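Local structure of hydrogenase maturation factor (Thermoanaerobacter tengcongensis, 3VTH) at residues 390-395 and 421-426; 400-405 and 456-461; 495-500 and 694-699. The protein probably transfers the carbamoyl group of carbamoyl phosphate, with consumption of ATP, to the C-terminal cysteine of HypE during maturation of [NiFe]-hydrogenases. All coordinates share one frame; numbering follows the deposited sequence.

Contact 1 (390-395 and 421-426)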
# COMPACT_ATOMS: atom_id res chain seq x y z
N GLN A 390 -8.42 -6.23 -0.38
CA GLN A 390 -9.57 -5.78 -1.19
C GLN A 390 -9.13 -5.64 -2.65
O GLN A 390 -8.10 -4.98 -2.93
CB GLN A 390 -10.16 -4.46 -0.65
CG GLN A 390 -11.34 -3.90 -1.49
CD GLN A 390 -11.98 -2.66 -0.86
OE1 GLN A 390 -11.76 -2.35 0.31
NE2 GLN A 390 -12.79 -1.96 -1.64
N PRO A 391 -9.87 -6.27 -3.57
CA PRO A 391 -9.44 -6.24 -4.97
C PRO A 391 -9.72 -4.90 -5.65
O PRO A 391 -10.54 -4.11 -5.18
CB PRO A 391 -10.28 -7.34 -5.61
CG PRO A 391 -11.58 -7.35 -4.77
CD PRO A 391 -11.08 -7.11 -3.38
N ILE A 392 -9.00 -4.66 -6.74
CA ILE A 392 -9.32 -3.60 -7.68
C ILE A 392 -10.41 -4.12 -8.61
O ILE A 392 -10.30 -5.21 -9.18
CB ILE A 392 -8.07 -3.17 -8.50
CG1 ILE A 392 -6.92 -2.72 -7.56
CG2 ILE A 392 -8.40 -2.07 -9.52
CD1 ILE A 392 -7.31 -1.73 -6.48
N LEU A 393 -11.47 -3.34 -8.76
CA LEU A 393 -12.59 -3.72 -9.61
C LEU A 393 -12.27 -3.47 -11.06
O LEU A 393 -11.84 -2.36 -11.44
CB LEU A 393 -13.87 -2.98 -9.19
CG LEU A 393 -15.21 -3.51 -9.73
CD1 LEU A 393 -15.42 -4.97 -9.34
CD2 LEU A 393 -16.39 -2.64 -9.26
N LEU A 394 -12.45 -4.50 -11.88
CA LEU A 394 -12.30 -4.36 -13.32
C LEU A 394 -13.68 -4.13 -13.97
O LEU A 394 -14.68 -4.60 -13.47
CB LEU A 394 -11.58 -5.57 -13.91
CG LEU A 394 -10.20 -5.85 -13.26
CD1 LEU A 394 -9.56 -7.15 -13.73
CD2 LEU A 394 -9.24 -4.67 -13.47
N LYS A 395 -13.71 -3.41 -15.09
CA LYS A 395 -14.95 -3.10 -15.81
C LYS A 395 -15.57 -4.35 -16.43
O LYS A 395 -16.78 -4.54 -16.40
CB LYS A 395 -14.66 -2.04 -16.89
CG LYS A 395 -15.84 -1.65 -17.77
CD LYS A 395 -15.33 -0.88 -19.01
CE LYS A 395 -16.41 -0.75 -20.09
NZ LYS A 395 -17.55 0.12 -19.66
N ALA A 421 -9.05 -7.73 -9.76
CA ALA A 421 -7.60 -7.83 -9.74
C ALA A 421 -7.23 -7.86 -8.26
O ALA A 421 -7.33 -6.85 -7.57
CB ALA A 421 -6.96 -6.63 -10.45
N PHE A 422 -6.92 -9.06 -7.78
CA PHE A 422 -6.49 -9.26 -6.41
C PHE A 422 -5.01 -8.94 -6.33
O PHE A 422 -4.16 -9.83 -6.54
CB PHE A 422 -6.71 -10.71 -5.99
CG PHE A 422 -8.17 -11.07 -5.82
CD1 PHE A 422 -8.86 -10.67 -4.68
CD2 PHE A 422 -8.83 -11.83 -6.79
CE1 PHE A 422 -10.23 -11.01 -4.51
CE2 PHE A 422 -10.18 -12.18 -6.62
CZ PHE A 422 -10.88 -11.77 -5.49
N ILE A 423 -4.69 -7.68 -6.10
CA ILE A 423 -3.30 -7.28 -5.89
C ILE A 423 -2.91 -7.61 -4.42
O ILE A 423 -3.68 -7.34 -3.47
CB ILE A 423 -3.05 -5.79 -6.26
CG1 ILE A 423 -1.55 -5.45 -6.18
CG2 ILE A 423 -3.89 -4.86 -5.37
CD1 ILE A 423 -1.15 -4.06 -6.77
N SER A 424 -1.76 -8.24 -4.24
CA SER A 424 -1.37 -8.68 -2.91
C SER A 424 -1.01 -7.49 -2.06
O SER A 424 -0.68 -6.41 -2.57
CB SER A 424 -0.16 -9.62 -2.99
OG SER A 424 1.05 -8.91 -3.22
N HIS A 425 -1.06 -7.69 -0.75
CA HIS A 425 -0.46 -6.73 0.15
C HIS A 425 1.04 -6.61 -0.14
O HIS A 425 1.64 -7.51 -0.72
CB HIS A 425 -0.69 -7.13 1.61
CG HIS A 425 -0.05 -8.43 2.01
ND1 HIS A 425 -0.60 -9.66 1.74
CD2 HIS A 425 1.09 -8.68 2.72
CE1 HIS A 425 0.17 -10.62 2.24
NE2 HIS A 425 1.20 -10.05 2.84
N HIS A 426 1.61 -5.48 0.26
CA HIS A 426 3.05 -5.24 0.19
C HIS A 426 3.85 -6.45 0.67
O HIS A 426 3.64 -6.94 1.79
CB HIS A 426 3.38 -4.04 1.08
CG HIS A 426 4.84 -3.76 1.23
ND1 HIS A 426 5.56 -4.10 2.35
CD2 HIS A 426 5.71 -3.14 0.40
CE1 HIS A 426 6.81 -3.71 2.22
NE2 HIS A 426 6.92 -3.10 1.05
O HOH W 1 -5.27 -5.35 -2.36

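Contact 2 (400-405 and 456-461)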
# COMPACT_ATOMS: atom_id res chain seq x y z
N ALA A 400 -9.00 -14.97 -18.89
CA ALA A 400 -8.56 -16.14 -18.13
C ALA A 400 -7.82 -15.59 -16.91
O ALA A 400 -7.54 -14.40 -16.88
CB ALA A 400 -7.63 -17.00 -18.99
N SER A 401 -7.52 -16.42 -15.92
CA SER A 401 -6.75 -15.96 -14.74
C SER A 401 -5.27 -15.75 -15.06
O SER A 401 -4.59 -16.62 -15.64
CB SER A 401 -6.91 -16.89 -13.54
OG SER A 401 -8.16 -16.68 -12.90
N ILE A 402 -4.77 -14.58 -14.68
CA ILE A 402 -3.37 -14.22 -14.92
C ILE A 402 -2.70 -14.00 -13.57
O ILE A 402 -3.29 -13.40 -12.68
CB ILE A 402 -3.27 -12.94 -15.79
CG1 ILE A 402 -3.62 -13.29 -17.25
CG2 ILE A 402 -1.85 -12.29 -15.69
CD1 ILE A 402 -3.85 -12.08 -18.14
N LEU A 403 -1.49 -14.51 -13.42
CA LEU A 403 -0.65 -14.10 -12.30
C LEU A 403 0.38 -13.10 -12.83
O LEU A 403 1.14 -13.41 -13.74
CB LEU A 403 0.05 -15.32 -11.68
CG LEU A 403 1.19 -15.04 -10.69
CD1 LEU A 403 0.68 -14.36 -9.40
CD2 LEU A 403 1.89 -16.36 -10.37
N ALA A 404 0.40 -11.91 -12.25
CA ALA A 404 1.42 -10.91 -12.54
C ALA A 404 2.37 -10.87 -11.35
O ALA A 404 1.94 -10.66 -10.22
CB ALA A 404 0.79 -9.55 -12.79
N VAL A 405 3.66 -11.10 -11.61
CA VAL A 405 4.62 -11.40 -10.56
C VAL A 405 5.20 -10.15 -9.91
O VAL A 405 5.84 -10.25 -8.86
CB VAL A 405 5.76 -12.34 -11.03
CG1 VAL A 405 5.20 -13.74 -11.40
CG2 VAL A 405 6.57 -11.72 -12.17
N VAL A 456 -1.84 -17.91 -17.30
CA VAL A 456 -0.78 -17.17 -17.98
C VAL A 456 -0.07 -16.36 -16.91
O VAL A 456 -0.71 -15.89 -15.95
CB VAL A 456 -1.35 -16.24 -19.10
CG1 VAL A 456 -0.30 -15.31 -19.66
CG2 VAL A 456 -1.97 -17.07 -20.26
N VAL A 457 1.25 -16.22 -17.04
CA VAL A 457 2.02 -15.41 -16.09
C VAL A 457 2.62 -14.20 -16.80
O VAL A 457 3.19 -14.33 -17.90
CB VAL A 457 3.13 -16.24 -15.38
CG1 VAL A 457 4.14 -16.79 -16.40
CG2 VAL A 457 3.89 -15.39 -14.35
N ALA A 458 2.47 -13.02 -16.19
CA ALA A 458 3.02 -11.79 -16.71
C ALA A 458 4.18 -11.36 -15.81
O ALA A 458 4.12 -11.51 -14.57
CB ALA A 458 1.95 -10.69 -16.77
N HIS A 459 5.23 -10.86 -16.44
CA HIS A 459 6.45 -10.51 -15.71
C HIS A 459 7.17 -9.36 -16.38
O HIS A 459 6.90 -9.03 -17.55
CB HIS A 459 7.36 -11.75 -15.59
CG HIS A 459 7.90 -12.23 -16.90
ND1 HIS A 459 9.02 -11.68 -17.50
CD2 HIS A 459 7.48 -13.21 -17.73
CE1 HIS A 459 9.26 -12.32 -18.64
NE2 HIS A 459 8.34 -13.25 -18.80
N ASP A 460 8.10 -8.75 -15.65
CA ASP A 460 8.92 -7.67 -16.17
C ASP A 460 9.93 -8.20 -17.18
O ASP A 460 10.41 -9.34 -17.09
CB ASP A 460 9.68 -7.00 -15.01
CG ASP A 460 10.08 -5.56 -15.33
OD1 ASP A 460 9.36 -4.64 -14.92
OD2 ASP A 460 11.13 -5.35 -15.98
N MET A 461 10.28 -7.35 -18.15
CA MET A 461 11.35 -7.71 -19.09
C MET A 461 12.71 -7.91 -18.42
O MET A 461 13.56 -8.61 -18.97
CB MET A 461 11.48 -6.69 -20.22
CG MET A 461 10.28 -6.66 -21.14
SD MET A 461 10.40 -5.33 -22.34
CE MET A 461 9.07 -5.82 -23.43

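Contact 3 (495-500 and 694-699)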
# COMPACT_ATOMS: atom_id res chain seq x y z
N HIS A 495 -8.43 3.70 -13.22
CA HIS A 495 -9.35 4.67 -13.79
C HIS A 495 -10.16 4.12 -14.96
O HIS A 495 -10.81 4.88 -15.66
CB HIS A 495 -8.61 5.95 -14.17
CG HIS A 495 -7.97 6.63 -13.00
ND1 HIS A 495 -8.68 7.43 -12.13
CD2 HIS A 495 -6.70 6.59 -12.53
CE1 HIS A 495 -7.86 7.87 -11.18
NE2 HIS A 495 -6.65 7.38 -11.41
N ASN A 496 -10.11 2.80 -15.15
CA ASN A 496 -10.85 2.14 -16.25
C ASN A 496 -10.54 2.72 -17.63
O ASN A 496 -11.43 2.86 -18.48
CB ASN A 496 -12.37 2.16 -15.97
CG ASN A 496 -12.69 1.65 -14.57
OD1 ASN A 496 -13.31 2.36 -13.76
ND2 ASN A 496 -12.26 0.43 -14.27
N LEU A 497 -9.28 3.06 -17.85
CA LEU A 497 -8.86 3.58 -19.14
C LEU A 497 -8.39 2.43 -20.02
O LEU A 497 -7.70 1.52 -19.55
CB LEU A 497 -7.77 4.64 -19.01
CG LEU A 497 -8.08 5.86 -18.13
CD1 LEU A 497 -6.84 6.74 -17.99
CD2 LEU A 497 -9.28 6.66 -18.66
N ASP A 498 -8.79 2.50 -21.29
CA ASP A 498 -8.54 1.45 -22.26
C ASP A 498 -8.50 2.09 -23.65
O ASP A 498 -9.37 1.84 -24.50
CB ASP A 498 -9.64 0.38 -22.17
CG ASP A 498 -9.47 -0.75 -23.17
OD1 ASP A 498 -10.49 -1.39 -23.51
OD2 ASP A 498 -8.33 -1.01 -23.63
N GLU A 499 -7.50 2.95 -23.83
CA GLU A 499 -7.29 3.73 -25.05
C GLU A 499 -5.86 4.26 -24.97
O GLU A 499 -5.22 4.16 -23.93
CB GLU A 499 -8.28 4.89 -25.13
CG GLU A 499 -8.09 5.96 -24.03
CD GLU A 499 -9.25 6.95 -24.00
OE1 GLU A 499 -9.09 8.09 -24.51
OE2 GLU A 499 -10.33 6.58 -23.49
N LYS A 500 -5.37 4.83 -26.07
CA LYS A 500 -4.04 5.41 -26.08
C LYS A 500 -3.99 6.69 -25.25
O LYS A 500 -4.79 7.59 -25.44
CB LYS A 500 -3.56 5.69 -27.51
CG LYS A 500 -2.99 4.47 -28.24
CD LYS A 500 -2.64 4.85 -29.67
CE LYS A 500 -2.74 3.66 -30.62
NZ LYS A 500 -1.51 2.83 -30.61
N ILE A 694 -4.16 13.35 -28.74
CA ILE A 694 -4.37 12.72 -27.42
C ILE A 694 -4.40 13.73 -26.28
O ILE A 694 -3.49 14.54 -26.13
CB ILE A 694 -3.36 11.57 -27.14
CG1 ILE A 694 -3.54 10.47 -28.20
CG2 ILE A 694 -3.53 11.01 -25.72
CD1 ILE A 694 -2.45 9.42 -28.18
N ASN A 695 -5.47 13.69 -25.49
CA ASN A 695 -5.73 14.66 -24.42
C ASN A 695 -5.73 14.08 -22.99
O ASN A 695 -5.92 14.80 -22.00
CB ASN A 695 -7.06 15.40 -24.70
CG ASN A 695 -7.21 16.67 -23.87
OD1 ASN A 695 -6.36 17.58 -23.93
ND2 ASN A 695 -8.28 16.73 -23.08
N LYS A 696 -5.51 12.76 -22.89
CA LYS A 696 -5.40 12.08 -21.61
C LYS A 696 -3.93 11.85 -21.28
O LYS A 696 -3.17 11.35 -22.13
CB LYS A 696 -6.13 10.74 -21.61
CG LYS A 696 -7.68 10.85 -21.69
CD LYS A 696 -8.31 9.49 -21.43
CE LYS A 696 -9.85 9.55 -21.47
NZ LYS A 696 -10.39 9.91 -22.80
N VAL A 697 -3.56 12.22 -20.06
CA VAL A 697 -2.19 12.10 -19.58
C VAL A 697 -2.19 11.30 -18.29
O VAL A 697 -2.95 11.62 -17.36
CB VAL A 697 -1.56 13.46 -19.28
CG1 VAL A 697 -0.12 13.29 -18.74
CG2 VAL A 697 -1.57 14.35 -20.53
N VAL A 698 -1.35 10.27 -18.24
CA VAL A 698 -1.18 9.43 -17.06
C VAL A 698 0.22 9.67 -16.46
O VAL A 698 1.22 9.61 -17.18
CB VAL A 698 -1.34 7.92 -17.41
CG1 VAL A 698 -0.97 7.04 -16.23
CG2 VAL A 698 -2.76 7.62 -17.88
N LEU A 699 0.27 9.92 -15.16
CA LEU A 699 1.53 10.11 -14.46
C LEU A 699 1.75 8.94 -13.53
O LEU A 699 0.90 8.67 -12.68
CB LEU A 699 1.53 11.42 -13.65
CG LEU A 699 0.99 12.68 -14.33
CD1 LEU A 699 0.82 13.83 -13.30
CD2 LEU A 699 1.89 13.12 -15.48

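Contact 1 (390-395 and 421-426)
Pro391 and Phe422 run alongside one another, and the pyrrolidine ring forms the main bump on one flank of this antiparallel strand pair. Its CB is 4.2 Å from the centroid of the Phe422 ring, 29° off the ring normal, an off-centre CH-pi contact concentrated on CD1 and CE1. Phe422 sets out away from Pro391, but with CG anti to its own carbonyl carbon (chi1 -71°) the ring swings back beside the proline. Next to it, Ile392 and Ala421 form a hydrogen-bonded pair: Ile392 N donates to Ala421 O and Ala421 N to Ile392 O, both at 2.9 Å. Ala421 O also receives a weak bond from Ile423 N, closing an inverse gamma turn centred on Phe422. The methyl of Ala421 is a small knob set between two larger side chains, its CB 4.1 Å from Ile392 CB and 4.2 Å from Leu394 CD1. Farther along, Ile392 CG1 meets Ile423 CG2 at 4.3 Å. Beyond Pro391 the backbones no longer bond directly; a water donates to Gln390 O at 2.9 Å and to Ile423 O at 2.8 Å. Strand 392-393 is an edge strand of a six-stranded mixed sheet in the actin-like ATPase portion of the protein, and strand 420-423 is held on its other side by strand 414-417. Helix 737-749 packs on Leu394, Ala421 and Ile423, while the Phe422 ring also stacks with Phe450, just beyond helix 433-449.

Contact 2 (400-405 and 456-461)
Val405 packs closely on two residues of its parallel neighbour strand, its CG1 3.6 Å from Val457 CG2 where the two side chains cross at a slant. In Val457, CG1 sits between the backbone N and the carbonyl carbon (chi1 61°), which leaves CG2 anti to the N and 3.4 Å from Leu403 O. The other Val405 methyl, CG2, rests 3.5 Å from His459 CB; the imidazole itself leads away from this contact and donates from ND1 to Asp460 O, with that oxygen close to the ring plane. Asp460 OD1 is hydrogen-bonded to ND1 of His483, an iron ligand, making Asp460 a second-shell residue. The backbone is regular here: Leu403 N donates to Val456 O, Ala458 N to Leu403 O at 2.8 Å, and Val405 N to Ala458 O at 3.0 Å, so Leu403 uses both its N-H and its carbonyl on the same neighbour. CA-H...O contacts from Ile402, Val457 and Ala404 fill in between. On the face that bears Ile402, Ala404, Val456 and Ala458 the fit is more relaxed: Ile402 CG1 is 4.2 Å from Val456 CB, and Ala404 CB is 4.3 Å from Ala458 CB. The pairing slackens further just before strand 402-404, at the partly exposed Ser401, where Val456 N reaches Ser401 O by a weak bond of 3.5 Å, while the Ser401 hydroxyl is hydrogen-bonded to Thr416 O. Strands 402-404 and 456-460 are interior strands of the actin-like sheet, between 414-417 and 478-481, with helix 737-749 packed on Ile402, Ala404 and Ala458 and helix 466-473 against Val405, Val457 and His459.

Contact 3 (495-500 and 694-699)
Lys500 and Ile694 bring the backbones nearest, yet their CA atoms are 7.4 Å apart, and the touching parts of the two segments run 130° apart without a backbone hydrogen bond. A Schellman motif with Asn496 at C-prime ends helix 483-494; the loop that follows leads into strand 501-507, which pairs in parallel with strand 696-700 in the actin-like fold. The contact is made mainly by side chains. Glu499 and Lys696 form a salt bridge, the lysine chain coming in roughly perpendicular to that of the glutamate. Lys696 is extended as far as CE and bent at its last torsion (chi4 64°), which turns NZ to the carboxylate. Its aliphatic part crosses Leu497, whose CD2 lies 4.1 Å from Lys696 CE. Shortened to an alanine, this position would probably leave the Glu499 carboxylate without its charged mate and open a gap beside Leu497. Deeper in, Leu497 and Val698 pass in opposite senses, with CD1 of the leucine 4.2 Å from CG2 of the valine, and Val698 also packs on Ile488 and Cys491 of helix 483-494. At the other end Ile694 CD1 rests against the base of the Lys500 side chain, 3.9 Å from its CB. Lys696 NZ meets Glu499 OE1 at 2.8 Å from above the carboxylate plane, 39° out of it.

Overall arrangement
Contacts 1 and 2 belong to one six-stranded mixed sheet, their centres 14 Å apart, and interleave along the chain: 390-395, 400-405, 421-426, then 456-461. Contact 3 follows in series and lies at another sheet of the actin-like unit, its centre 20 Å from contact 1 and 22 Å from contact 2. Helix 737-749 links all three, packing on contacts 1 and 2 and forming a salt bridge from Lys747 to Asp498 of segment 495-500. Contacts 1 and 3 just touch at Leu393 O and Asn496 ND2, 4.0 Å apart. Helix 483-494, between contacts 2 and 3 in sequence, carries iron ligands His483 and His487, so these contacts belong to the framework around the metal site.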